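Local coordinates for protein N-alpha-acetyltransferase 30 (Saccharomyces cerevisiae, PDB 6YGA) that catalyses, as the catalytic subunit of the NatC complex, the transfer of an acetyl group from acetyl-CoA to the N-terminal methionine of its protein substrates, at residues A17-L22 and C64-M69; G79-L84 and D105-E110; L84-T89 and G94-L99; N128-M133 and F152-P157. One frame throughout, in Å; residues are numbered along the deposited sequence.

Contact 1 of 4, residues A17-L22 and C64-M69; sequences ASIKKL and CIVCKM. With EDO (1,2-ethanediol), chain J.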
loop_
_atom_site.group_PDB
_atom_site.type_symbol
_atom_site.label_atom_id
_atom_site.label_comp_id
_atom_site.label_asym_id
_atom_site.label_seq_id
_atom_site.Cartn_x
_atom_site.Cartn_y
_atom_site.Cartn_z
ATOM N N ALA A 17 28.100 20.403 7.741
ATOM C CA ALA A 17 28.565 19.380 6.810
ATOM C C ALA A 17 28.738 18.035 7.504
ATOM O O ALA A 17 28.490 16.984 6.903
ATOM C CB ALA A 17 29.875 19.820 6.158
ATOM N N SER A 18 29.162 18.045 8.769
ATOM C CA SER A 18 29.377 16.791 9.485
ATOM C C SER A 18 28.067 16.042 9.689
ATOM O O SER A 18 28.037 14.806 9.650
ATOM C CB SER A 18 30.053 17.065 10.825
ATOM O OG SER A 18 31.118 17.992 10.693
ATOM N N ILE A 19 26.975 16.775 9.918
ATOM C CA ILE A 19 25.663 16.149 10.068
ATOM C C ILE A 19 25.248 15.468 8.771
ATOM O O ILE A 19 24.704 14.357 8.781
ATOM C CB ILE A 19 24.628 17.197 10.513
ATOM C CG1 ILE A 19 24.985 17.750 11.895
ATOM C CG2 ILE A 19 23.223 16.612 10.505
ATOM C CD1 ILE A 19 24.165 18.952 12.303
ATOM N N LYS A 20 25.502 16.121 7.635
ATOM C CA LYS A 20 25.159 15.532 6.346
ATOM C C LYS A 20 25.916 14.232 6.112
ATOM O O LYS A 20 25.347 13.258 5.606
ATOM C CB LYS A 20 25.436 16.534 5.222
ATOM C CG LYS A 20 25.551 15.903 3.844
ATOM C CD LYS A 20 25.063 16.836 2.751
ATOM C CE LYS A 20 25.031 16.120 1.413
ATOM N NZ LYS A 20 24.220 16.853 0.405
ATOM N N LYS A 21 27.198 14.188 6.486
ATOM C CA LYS A 21 27.986 12.975 6.285
ATOM C C LYS A 21 27.447 11.818 7.117
ATOM O O LYS A 21 27.363 10.684 6.634
ATOM C CB LYS A 21 29.451 13.240 6.627
ATOM C CG LYS A 21 30.396 12.142 6.168
ATOM C CD LYS A 21 30.451 12.070 4.648
ATOM C CE LYS A 21 31.546 11.124 4.174
ATOM N NZ LYS A 21 31.761 11.196 2.699
ATOM N N LEU A 22 27.079 12.086 8.372
ATOM C CA LEU A 22 26.538 11.036 9.230
ATOM C C LEU A 22 25.255 10.454 8.650
ATOM O O LEU A 22 25.119 9.233 8.510
ATOM C CB LEU A 22 26.278 11.589 10.630
ATOM C CG LEU A 22 27.439 11.695 11.614
ATOM C CD1 LEU A 22 26.953 12.285 12.929
ATOM C CD2 LEU A 22 28.060 10.331 11.838
ATOM N N CYS A 64 23.354 12.366 15.555
ATOM C CA CYS A 64 22.512 13.545 15.413
ATOM C C CYS A 64 21.066 13.128 15.201
ATOM O O CYS A 64 20.772 12.004 14.786
ATOM C CB CYS A 64 22.978 14.427 14.253
ATOM S SG CYS A 64 22.737 13.679 12.632
ATOM N N ILE A 65 20.169 14.068 15.479
ATOM C CA ILE A 65 18.745 13.900 15.225
ATOM C C ILE A 65 18.226 15.203 14.632
ATOM O O ILE A 65 18.618 16.293 15.065
ATOM C CB ILE A 65 17.987 13.493 16.509
ATOM C CG1 ILE A 65 16.520 13.188 16.209
ATOM C CG2 ILE A 65 18.120 14.557 17.599
ATOM C CD1 ILE A 65 15.784 12.601 17.397
ATOM N N VAL A 66 17.377 15.092 13.615
ATOM C CA VAL A 66 16.863 16.242 12.879
ATOM C C VAL A 66 15.343 16.197 12.948
ATOM O O VAL A 66 14.732 15.186 12.577
ATOM C CB VAL A 66 17.349 16.245 11.423
ATOM C CG1 VAL A 66 16.894 17.505 10.725
ATOM C CG2 VAL A 66 18.862 16.122 11.365
ATOM N N CYS A 67 14.735 17.284 13.416
ATOM C CA CYS A 67 13.303 17.317 13.675
ATOM C C CYS A 67 12.684 18.593 13.123
ATOM O O CYS A 67 13.365 19.594 12.890
ATOM C CB CYS A 67 13.007 17.208 15.177
ATOM S SG CYS A 67 13.745 15.755 15.950
ATOM N N LYS A 68 11.369 18.536 12.917
ATOM C CA LYS A 68 10.564 19.691 12.548
ATOM C C LYS A 68 9.260 19.633 13.331
ATOM O O LYS A 68 8.921 18.618 13.945
ATOM C CB LYS A 68 10.273 19.729 11.042
ATOM C CG LYS A 68 9.100 18.852 10.635
ATOM C CD LYS A 68 8.858 18.867 9.137
ATOM C CE LYS A 68 7.495 18.274 8.796
ATOM N NZ LYS A 68 6.379 19.127 9.299
HETATM N N MSE A 69 8.525 20.740 13.312
HETATM C CA MSE A 69 7.173 20.754 13.859
HETATM C C MSE A 69 6.280 21.701 13.068
HETATM O O MSE A 69 6.710 22.763 12.622
HETATM C CB MSE A 69 7.181 21.140 15.340
HETATM C CG MSE A 69 7.654 22.547 15.634
HETATM SE SE MSE A 69 7.938 22.818 17.542
HETATM C CE MSE A 69 6.111 23.197 18.098
HETATM C C1 EDO J . 5.200 25.409 15.197
HETATM O O1 EDO J . 5.177 25.383 13.765
HETATM C C2 EDO J . 4.808 26.791 15.708
HETATM O O2 EDO J . 3.465 27.102 15.314
#
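Ile19 and Cys64 meet through the branch methyl of one and the sulfur of the other, CG2 lying 3.7 Å from SG, the one close approach of the contact. Ile19 and Leu22, one turn apart on the helix, both point toward the strand, and the side chain of Cys64 points back toward the helix. Its SG stands between the backbone N and the carbonyl carbon, and this chi1 of 68° turns the sulfur toward the CG2 branch of Ile19. Two further side chains are peripheral: Leu22 brings CD1 to 4.5 Å from Cys64 SG, and Val66, two residues along and on the same face of the strand, has its CG2 4.5 Å from Ile19 CG2. All of this is van der Waals packing. At the far end of 64-69, away from the helix, the carbonyl O of Met69, a selenomethionine, accepts a hydrogen bond of 3.2 Å from O1 of an ethanediol. The axes of the two segments run at 97°, so this part of helix 13-26 crosses strand 61-72 and touches it over a short length. Ile49 of strand 47-52 flanks both Ile19 and Cys64, while helix 33-40 covers Val66 through Phe39 and Leu40.

Contact 2 of 4, residues G79-L84 and D105-E110; sequences GYIGML and DKMQRE. With EDO (1,2-ethanediol), chain K.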
loop_
_atom_site.group_PDB
_atom_site.type_symbol
_atom_site.label_atom_id
_atom_site.label_comp_id
_atom_site.label_asym_id
_atom_site.label_seq_id
_atom_site.Cartn_x
_atom_site.Cartn_y
_atom_site.Cartn_z
ATOM N N GLY A 79 5.034 17.369 16.267
ATOM C CA GLY A 79 6.459 17.214 16.087
ATOM C C GLY A 79 6.769 16.037 15.182
ATOM O O GLY A 79 6.019 15.064 15.106
ATOM N N TYR A 80 7.895 16.135 14.478
ATOM C CA TYR A 80 8.268 15.132 13.489
ATOM C C TYR A 80 9.761 14.862 13.568
ATOM O O TYR A 80 10.563 15.800 13.571
ATOM C CB TYR A 80 7.883 15.590 12.076
ATOM C CG TYR A 80 8.283 14.624 10.986
ATOM C CD1 TYR A 80 7.615 13.418 10.825
ATOM C CD2 TYR A 80 9.322 14.924 10.114
ATOM C CE1 TYR A 80 7.976 12.533 9.831
ATOM C CE2 TYR A 80 9.689 14.045 9.115
ATOM C CZ TYR A 80 9.015 12.852 8.979
ATOM O OH TYR A 80 9.379 11.974 7.986
ATOM N N ILE A 81 10.129 13.586 13.636
ATOM C CA ILE A 81 11.524 13.162 13.664
ATOM C C ILE A 81 11.903 12.750 12.247
ATOM O O ILE A 81 11.473 11.698 11.761
ATOM C CB ILE A 81 11.748 12.018 14.663
ATOM C CG1 ILE A 81 11.404 12.481 16.083
ATOM C CG2 ILE A 81 13.180 11.509 14.593
ATOM C CD1 ILE A 81 11.585 11.411 17.143
ATOM N N GLY A 82 12.696 13.582 11.578
ATOM C CA GLY A 82 13.055 13.330 10.196
ATOM C C GLY A 82 14.219 12.376 10.029
ATOM O O GLY A 82 14.140 11.422 9.247
HETATM N N MSE A 83 15.306 12.621 10.756
HETATM C CA MSE A 83 16.499 11.786 10.650
HETATM C C MSE A 83 17.142 11.467 12.000
HETATM O O MSE A 83 17.139 12.285 12.921
HETATM C CB MSE A 83 17.538 12.455 9.746
HETATM C CG MSE A 83 17.119 12.564 8.291
HETATM SE SE MSE A 83 16.295 14.276 7.841
HETATM C CE MSE A 83 17.914 15.361 7.713
ATOM N N LEU A 84 17.700 10.263 12.096
ATOM C CA LEU A 84 18.420 9.814 13.282
ATOM C C LEU A 84 19.579 8.944 12.825
ATOM O O LEU A 84 19.362 7.891 12.220
ATOM C CB LEU A 84 17.507 9.036 14.233
ATOM C CG LEU A 84 18.145 8.567 15.545
ATOM C CD1 LEU A 84 18.600 9.759 16.381
ATOM C CD2 LEU A 84 17.176 7.695 16.327
ATOM N N ASP A 105 11.952 16.070 24.385
ATOM C CA ASP A 105 11.858 17.007 25.499
ATOM C C ASP A 105 11.800 18.447 24.999
ATOM O O ASP A 105 11.046 19.267 25.535
ATOM C CB ASP A 105 13.037 16.800 26.451
ATOM C CG ASP A 105 12.961 17.679 27.686
ATOM O OD1 ASP A 105 13.256 18.888 27.579
ATOM O OD2 ASP A 105 12.599 17.162 28.765
ATOM N N LYS A 106 12.577 18.765 23.961
ATOM C CA LYS A 106 12.545 20.105 23.385
ATOM C C LYS A 106 11.198 20.390 22.733
ATOM O O LYS A 106 10.622 21.469 22.913
ATOM C CB LYS A 106 13.681 20.262 22.374
ATOM C CG LYS A 106 13.671 21.573 21.598
ATOM C CD LYS A 106 13.802 22.773 22.525
ATOM C CE LYS A 106 13.873 24.077 21.740
ATOM N NZ LYS A 106 13.945 25.259 22.642
HETATM N N MSE A 107 10.681 19.431 21.971
HETATM C CA MSE A 107 9.419 19.611 21.263
HETATM C C MSE A 107 8.239 19.667 22.236
HETATM O O MSE A 107 7.281 20.402 22.003
HETATM C CB MSE A 107 9.228 18.498 20.222
HETATM C CG MSE A 107 10.237 18.573 19.073
HETATM SE SE MSE A 107 9.874 17.369 17.577
HETATM C CE MSE A 107 10.675 15.732 18.271
ATOM N N GLN A 108 8.317 18.914 23.336
ATOM C CA GLN A 108 7.286 19.024 24.365
ATOM C C GLN A 108 7.309 20.401 25.016
ATOM O O GLN A 108 6.252 21.003 25.247
ATOM C CB GLN A 108 7.463 17.934 25.421
ATOM C CG GLN A 108 6.450 18.019 26.548
ATOM C CD GLN A 108 6.475 16.804 27.447
ATOM O OE1 GLN A 108 7.531 16.394 27.929
ATOM N NE2 GLN A 108 5.309 16.210 27.668
ATOM N N ARG A 109 8.502 20.918 25.317
ATOM C CA ARG A 109 8.609 22.265 25.860
ATOM C C ARG A 109 8.184 23.313 24.842
ATOM O O ARG A 109 7.819 24.426 25.231
ATOM C CB ARG A 109 10.038 22.535 26.347
ATOM C CG ARG A 109 10.370 21.856 27.673
ATOM C CD ARG A 109 11.769 22.198 28.188
ATOM N NE ARG A 109 12.815 21.427 27.521
ATOM C CZ ARG A 109 13.719 21.944 26.694
ATOM N NH1 ARG A 109 13.718 23.243 26.432
ATOM N NH2 ARG A 109 14.630 21.159 26.135
ATOM N N GLU A 110 8.211 22.980 23.553
ATOM C CA GLU A 110 7.648 23.835 22.521
ATOM C C GLU A 110 6.165 23.572 22.292
ATOM O O GLU A 110 5.614 24.047 21.293
ATOM C CB GLU A 110 8.428 23.673 21.213
ATOM C CG GLU A 110 9.862 24.188 21.292
ATOM C CD GLU A 110 9.941 25.650 21.709
ATOM O OE1 GLU A 110 9.086 26.443 21.265
ATOM O OE2 GLU A 110 10.858 26.007 22.483
HETATM C C1 EDO K . 12.840 7.442 12.434
HETATM O O1 EDO K . 13.884 6.518 12.770
HETATM C C2 EDO K . 13.464 8.751 11.971
HETATM O O2 EDO K . 14.253 8.498 10.805
#
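Met107, a selenomethionine, reaches from the helix onto Gly79, Tyr80 and Ile81 of the strand and makes every cross-segment contact on the helical side. Helix 95-109 approaches its end here, and the axis of its part 105-109 runs roughly antiparallel to that of 79-84, at 156°. Asp105 and Lys106 come first, and neither reaches the strand. Asp105 packs on Phe578 of the N-alpha-acetyltransferase 35 chain, and its OD1 is held by Arg109 NE at 2.6 Å, with the oxygen in the plane of the guanidinium group; Arg109 NH2 adds a weak second bond to that oxygen. Lys106 NZ forms a salt bridge of 3.2 Å with Glu110 OE2, arriving on the anti side of the carboxylate and 29° out of its plane.

Met107 follows, pointing at the sheet. Its selenium SE sits 3.7 Å from Gly79 CA and 3.9 Å from Tyr80 N, so it rests against bare backbone where the glycine has no side chain. The bend at chi3 (-83°) then turns CE along the strand, to 4.0 Å from Ile81 CG1, and the two side chains cross at about a right angle. Cys67, Cys112 and Ile115 also touch Met107. Gln108 packs on the same Phe578 of the neighbouring chain, and Glu110 is the first residue to leave helical geometry.

The chemistry is thus divided: an apolar selenium, standing in for the sulfur of methionine, and its methyl make the contact with the sheet, whereas the charged groups pair with one another at the end of the helix and do not reach the strand.

Contact 3 of 4, residues L84-T89 and G94-L99; sequences LAVEST and GIAKKL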
loop_
_atom_site.group_PDB
_atom_site.type_symbol
_atom_site.label_atom_id
_atom_site.label_comp_id
_atom_site.label_asym_id
_atom_site.label_seq_id
_atom_site.Cartn_x
_atom_site.Cartn_y
_atom_site.Cartn_z
ATOM N N LEU A 84 17.700 10.263 12.096
ATOM C CA LEU A 84 18.420 9.814 13.282
ATOM C C LEU A 84 19.579 8.944 12.825
ATOM O O LEU A 84 19.362 7.891 12.220
ATOM C CB LEU A 84 17.507 9.036 14.233
ATOM C CG LEU A 84 18.145 8.567 15.545
ATOM C CD1 LEU A 84 18.600 9.759 16.381
ATOM C CD2 LEU A 84 17.176 7.695 16.327
ATOM N N ALA A 85 20.800 9.384 13.110
ATOM C CA ALA A 85 21.996 8.659 12.708
ATOM C C ALA A 85 22.983 8.632 13.865
ATOM O O ALA A 85 23.130 9.620 14.590
ATOM C CB ALA A 85 22.646 9.292 11.470
ATOM N N VAL A 86 23.636 7.487 14.044
ATOM C CA VAL A 86 24.690 7.308 15.038
ATOM C C VAL A 86 25.851 6.605 14.352
ATOM O O VAL A 86 25.643 5.627 13.626
ATOM C CB VAL A 86 24.206 6.501 16.259
ATOM C CG1 VAL A 86 25.387 6.061 17.117
ATOM C CG2 VAL A 86 23.224 7.320 17.086
ATOM N N GLU A 87 27.064 7.109 14.570
ATOM C CA GLU A 87 28.241 6.556 13.913
ATOM C C GLU A 87 28.434 5.092 14.295
ATOM O O GLU A 87 28.137 4.672 15.416
ATOM C CB GLU A 87 29.477 7.373 14.279
ATOM C CG GLU A 87 30.644 7.191 13.331
ATOM C CD GLU A 87 31.621 8.346 13.393
ATOM O OE1 GLU A 87 31.212 9.442 13.826
ATOM O OE2 GLU A 87 32.795 8.158 13.011
ATOM N N SER A 88 28.945 4.310 13.339
ATOM C CA SER A 88 29.004 2.860 13.507
ATOM C C SER A 88 29.848 2.462 14.712
ATOM O O SER A 88 29.522 1.499 15.416
ATOM C CB SER A 88 29.550 2.215 12.232
ATOM O OG SER A 88 29.506 0.802 12.310
ATOM N N THR A 89 30.936 3.189 14.971
ATOM C CA THR A 89 31.807 2.849 16.091
ATOM C C THR A 89 31.161 3.137 17.440
ATOM O O THR A 89 31.564 2.538 18.444
ATOM C CB THR A 89 33.131 3.610 15.982
ATOM O OG1 THR A 89 32.869 4.988 15.689
ATOM C CG2 THR A 89 33.998 3.019 14.886
ATOM N N GLY A 94 23.487 3.485 23.868
ATOM C CA GLY A 94 22.318 4.285 24.177
ATOM C C GLY A 94 22.373 5.710 23.683
ATOM O O GLY A 94 21.641 6.561 24.193
ATOM N N ILE A 95 23.223 5.997 22.695
ATOM C CA ILE A 95 23.361 7.367 22.211
ATOM C C ILE A 95 22.122 7.791 21.433
ATOM O O ILE A 95 21.621 8.910 21.603
ATOM C CB ILE A 95 24.636 7.507 21.363
ATOM C CG1 ILE A 95 25.858 7.073 22.169
ATOM C CG2 ILE A 95 24.803 8.939 20.885
ATOM C CD1 ILE A 95 27.140 7.119 21.382
ATOM N N ALA A 96 21.610 6.912 20.568
ATOM C CA ALA A 96 20.404 7.233 19.812
ATOM C C ALA A 96 19.225 7.496 20.740
ATOM O O ALA A 96 18.440 8.423 20.510
ATOM C CB ALA A 96 20.080 6.101 18.837
ATOM N N LYS A 97 19.092 6.700 21.802
ATOM C CA LYS A 97 17.978 6.890 22.723
ATOM C C LYS A 97 18.060 8.243 23.416
ATOM O O LYS A 97 17.036 8.899 23.635
ATOM C CB LYS A 97 17.947 5.759 23.749
ATOM C CG LYS A 97 16.893 5.927 24.830
ATOM C CD LYS A 97 16.796 4.684 25.700
ATOM C CE LYS A 97 15.759 4.858 26.793
ATOM N NZ LYS A 97 15.565 3.602 27.568
ATOM N N LYS A 98 19.272 8.686 23.758
ATOM C CA LYS A 98 19.418 9.974 24.426
ATOM C C LYS A 98 19.116 11.128 23.475
ATOM O O LYS A 98 18.558 12.150 23.889
ATOM C CB LYS A 98 20.823 10.106 25.010
ATOM C CG LYS A 98 20.917 11.128 26.126
ATOM C CD LYS A 98 19.984 10.761 27.267
ATOM C CE LYS A 98 19.994 11.819 28.355
ATOM N NZ LYS A 98 19.224 11.378 29.549
ATOM N N LEU A 99 19.474 10.981 22.197
ATOM C CA LEU A 99 19.163 12.019 21.220
ATOM C C LEU A 99 17.660 12.140 21.004
ATOM O O LEU A 99 17.134 13.250 20.868
ATOM C CB LEU A 99 19.877 11.730 19.900
ATOM C CG LEU A 99 21.363 12.090 19.823
ATOM C CD1 LEU A 99 22.014 11.420 18.625
ATOM C CD2 LEU A 99 21.533 13.596 19.743
#
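Val86 and Ala96 form the tight centre of this contact. The CG2 methyl of Val86 lies 3.8 Å from Ala96 CB and 3.9 Å from Ala96 N, so it rests against both the small side chain and the backbone at the start of the helix. A chi1 of 167° puts CG2 beside the backbone N of Val86, and this is the branch that meets Ala96. The smallness of alanine lets the strand and helix draw together here: the two CA atoms are 6.4 Å apart, and the segment axes approach to 8.8 Å at an angle of 145°.

Around this centre the packing is looser. Val86 CG2 is also 4.4 Å from Ile95 CG2, and Leu84 spans the next stretch of helix with its two methyls, CD2 reaching Ala96 CB at 4.2 Å and CD1 reaching Leu99 CB at the same distance. Ile65 backs Leu84 and Leu99 from the adjoining strand, while Leu129 of helix 124-131 lies against Ala96. Lys97, pointing away, and Lys98 are exposed, as are Ser88 and Thr89 beyond the end of the strand; none of the four reaches across.

Gly94 occupies the N-cap position of helix 95-109, with positive phi, and the chain needs few residues to turn from strand 76-86 into it. This strand, loop and helix form the first half of a beta-alpha-beta unit completed by strand 114-120. In GNAT acetyltransferases the corresponding loop and helix start characteristically bind the pyrophosphate of acetyl-CoA; in this structure, determined without cofactor, that role is inferred from the family.

Contact 4 of 4, residues N128-M133 and F152-P157; sequences NLYEGM and FKLILP. With EDO (1,2-ethanediol), chain K.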
loop_
_atom_site.group_PDB
_atom_site.type_symbol
_atom_site.label_atom_id
_atom_site.label_comp_id
_atom_site.label_asym_id
_atom_site.label_seq_id
_atom_site.Cartn_x
_atom_site.Cartn_y
_atom_site.Cartn_z
ATOM N N ASN A 128 11.876 -1.090 18.824
ATOM C CA ASN A 128 12.067 -1.305 20.253
ATOM C C ASN A 128 12.406 0.001 20.965
ATOM O O ASN A 128 11.944 0.244 22.086
ATOM C CB ASN A 128 13.159 -2.351 20.477
ATOM C CG ASN A 128 13.302 -2.745 21.932
ATOM O OD1 ASN A 128 12.654 -3.682 22.403
ATOM N ND2 ASN A 128 14.164 -2.039 22.654
ATOM N N LEU A 129 13.197 0.862 20.323
ATOM C CA LEU A 129 13.578 2.127 20.944
ATOM C C LEU A 129 12.378 3.056 21.095
ATOM O O LEU A 129 12.165 3.645 22.162
ATOM C CB LEU A 129 14.689 2.786 20.121
ATOM C CG LEU A 129 15.044 4.265 20.286
ATOM C CD1 LEU A 129 15.211 4.663 21.742
ATOM C CD2 LEU A 129 16.321 4.556 19.513
ATOM N N TYR A 130 11.572 3.190 20.041
ATOM C CA TYR A 130 10.466 4.142 20.058
ATOM C C TYR A 130 9.280 3.622 20.866
ATOM O O TYR A 130 8.704 4.357 21.676
ATOM C CB TYR A 130 10.048 4.472 18.625
ATOM C CG TYR A 130 11.066 5.320 17.903
ATOM C CD1 TYR A 130 11.565 6.476 18.490
ATOM C CD2 TYR A 130 11.547 4.958 16.652
ATOM C CE1 TYR A 130 12.497 7.257 17.847
ATOM C CE2 TYR A 130 12.487 5.733 15.998
ATOM C CZ TYR A 130 12.957 6.884 16.603
ATOM O OH TYR A 130 13.891 7.667 15.965
ATOM N N GLU A 131 8.899 2.360 20.663
ATOM C CA GLU A 131 7.754 1.826 21.394
ATOM C C GLU A 131 8.037 1.739 22.888
ATOM O O GLU A 131 7.109 1.827 23.701
ATOM C CB GLU A 131 7.360 0.462 20.829
ATOM C CG GLU A 131 6.827 0.535 19.403
ATOM C CD GLU A 131 6.852 -0.801 18.691
ATOM O OE1 GLU A 131 7.168 -1.824 19.335
ATOM O OE2 GLU A 131 6.559 -0.826 17.477
ATOM N N GLY A 132 9.306 1.586 23.272
ATOM C CA GLY A 132 9.666 1.633 24.677
ATOM C C GLY A 132 9.449 2.986 25.324
ATOM O O GLY A 132 9.398 3.069 26.555
HETATM N N MSE A 133 9.314 4.043 24.526
HETATM C CA MSE A 133 9.114 5.392 25.054
HETATM C C MSE A 133 7.635 5.757 25.082
HETATM O O MSE A 133 7.255 6.814 25.587
HETATM C CB MSE A 133 9.887 6.420 24.229
HETATM C CG MSE A 133 11.373 6.152 24.149
HETATM SE SE MSE A 133 12.290 7.506 23.096
HETATM C CE MSE A 133 11.824 9.077 24.143
ATOM N N PHE A 152 5.811 1.470 9.319
ATOM C CA PHE A 152 4.879 1.791 10.387
ATOM C C PHE A 152 4.913 3.296 10.617
ATOM O O PHE A 152 5.978 3.920 10.551
ATOM C CB PHE A 152 5.232 1.059 11.689
ATOM C CG PHE A 152 4.811 -0.387 11.721
ATOM C CD1 PHE A 152 3.607 -0.787 11.167
ATOM C CD2 PHE A 152 5.620 -1.347 12.316
ATOM C CE1 PHE A 152 3.219 -2.117 11.203
ATOM C CE2 PHE A 152 5.236 -2.679 12.353
ATOM C CZ PHE A 152 4.037 -3.063 11.797
ATOM N N LYS A 153 3.743 3.874 10.862
ATOM C CA LYS A 153 3.630 5.253 11.310
ATOM C C LYS A 153 3.495 5.237 12.826
ATOM O O LYS A 153 2.510 4.712 13.355
ATOM C CB LYS A 153 2.428 5.937 10.661
ATOM C CG LYS A 153 2.299 7.417 10.957
ATOM C CD LYS A 153 1.112 8.014 10.221
ATOM C CE LYS A 153 1.207 9.525 10.164
ATOM N NZ LYS A 153 0.230 10.092 9.195
ATOM N N LEU A 154 4.488 5.788 13.518
ATOM C CA LEU A 154 4.519 5.796 14.975
ATOM C C LEU A 154 4.145 7.177 15.491
ATOM O O LEU A 154 4.603 8.192 14.959
ATOM C CB LEU A 154 5.900 5.409 15.502
ATOM C CG LEU A 154 6.447 4.061 15.034
ATOM C CD1 LEU A 154 7.820 3.779 15.629
ATOM C CD2 LEU A 154 5.474 2.958 15.388
ATOM N N ILE A 155 3.315 7.204 16.535
ATOM C CA ILE A 155 2.843 8.441 17.146
ATOM C C ILE A 155 2.947 8.319 18.660
ATOM O O ILE A 155 2.545 7.303 19.240
ATOM C CB ILE A 155 1.396 8.767 16.730
ATOM C CG1 ILE A 155 1.313 8.992 15.221
ATOM C CG2 ILE A 155 0.886 9.990 17.480
ATOM C CD1 ILE A 155 -0.027 9.485 14.762
ATOM N N LEU A 156 3.495 9.348 19.291
ATOM C CA LEU A 156 3.580 9.447 20.745
ATOM C C LEU A 156 2.757 10.644 21.188
ATOM O O LEU A 156 3.126 11.796 20.887
ATOM C CB LEU A 156 5.029 9.593 21.204
ATOM C CG LEU A 156 5.264 9.909 22.681
ATOM C CD1 LEU A 156 4.934 8.699 23.543
ATOM C CD2 LEU A 156 6.698 10.373 22.915
ATOM N N PRO A 157 1.646 10.434 21.894
ATOM C CA PRO A 157 0.782 11.555 22.279
ATOM C C PRO A 157 1.296 12.240 23.540
ATOM O O PRO A 157 1.614 11.587 24.540
ATOM C CB PRO A 157 -0.574 10.885 22.516
ATOM C CG PRO A 157 -0.213 9.526 22.993
ATOM C CD PRO A 157 1.091 9.138 22.320
HETATM C C1 EDO K . 12.840 7.442 12.434
HETATM O O1 EDO K . 13.884 6.518 12.770
HETATM C C2 EDO K . 13.464 8.751 11.971
HETATM O O2 EDO K . 14.253 8.498 10.805
#
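The C-terminal part of helix 124-131, with the residues after it, and strand 151-157 keep their backbones well separated: the CA atoms of Tyr130 and Leu154 are 8.0 Å apart, and those of Met133 and Leu156 8.1 Å. The leucines of the strand span most of this distance. Leu154 projects toward the helix and sets CD1 3.8 Å from Tyr130 CB and 4.0 Å from CD2 of its ring, the two side chains crossing at about a right angle. Its other methyl, CD2, approaches Glu131 OE2 at 4.5 Å; that carboxylate is engaged by Arg137 and by Lys461 of the N-alpha-acetyltransferase 35 chain. Farther along, Leu156 has CG anti to the backbone N (chi1 171°) and brings CD1 to 3.6 Å from the carbonyl O of Met133, a selenomethionine. Beyond the contact, the Tyr130 ring meets Phe135 edge-to-face, and its OH makes a weak hydrogen bond of 3.4 Å with O1 of an ethanediol at the ring edge. Leu117 of strand 114-120 packs on both Tyr130 and Leu154. The arrangement is that of the C-terminal half of a GNAT fold, a helix packed on strand 151-157 and its neighbour 114-120, here also bordering the N-alpha-acetyltransferase 35 subunit.

All four contacts pack a helix on the one mixed sheet of this GNAT fold. Contact 1 comes first along the chain and contact 4 last; contact 3 falls within the span of contact 2. Contacts 2 and 3 join opposite ends of the same pair, strand 76-86 and helix 95-109, share Leu84, and have centres about 16 Å apart. Contact 1 lies on the neighbouring strand 61-72, probably hydrogen-bonded to strand 76-86 through Lys68 O and Tyr80 N (2.7 Å). Contacts 1 and 4 are farthest apart, about 20 Å between centres. Tyr130 of contact 4 packs on Leu84, which contacts 2 and 3 share, so contacts 2, 3 and 4 meet at strand 76-86.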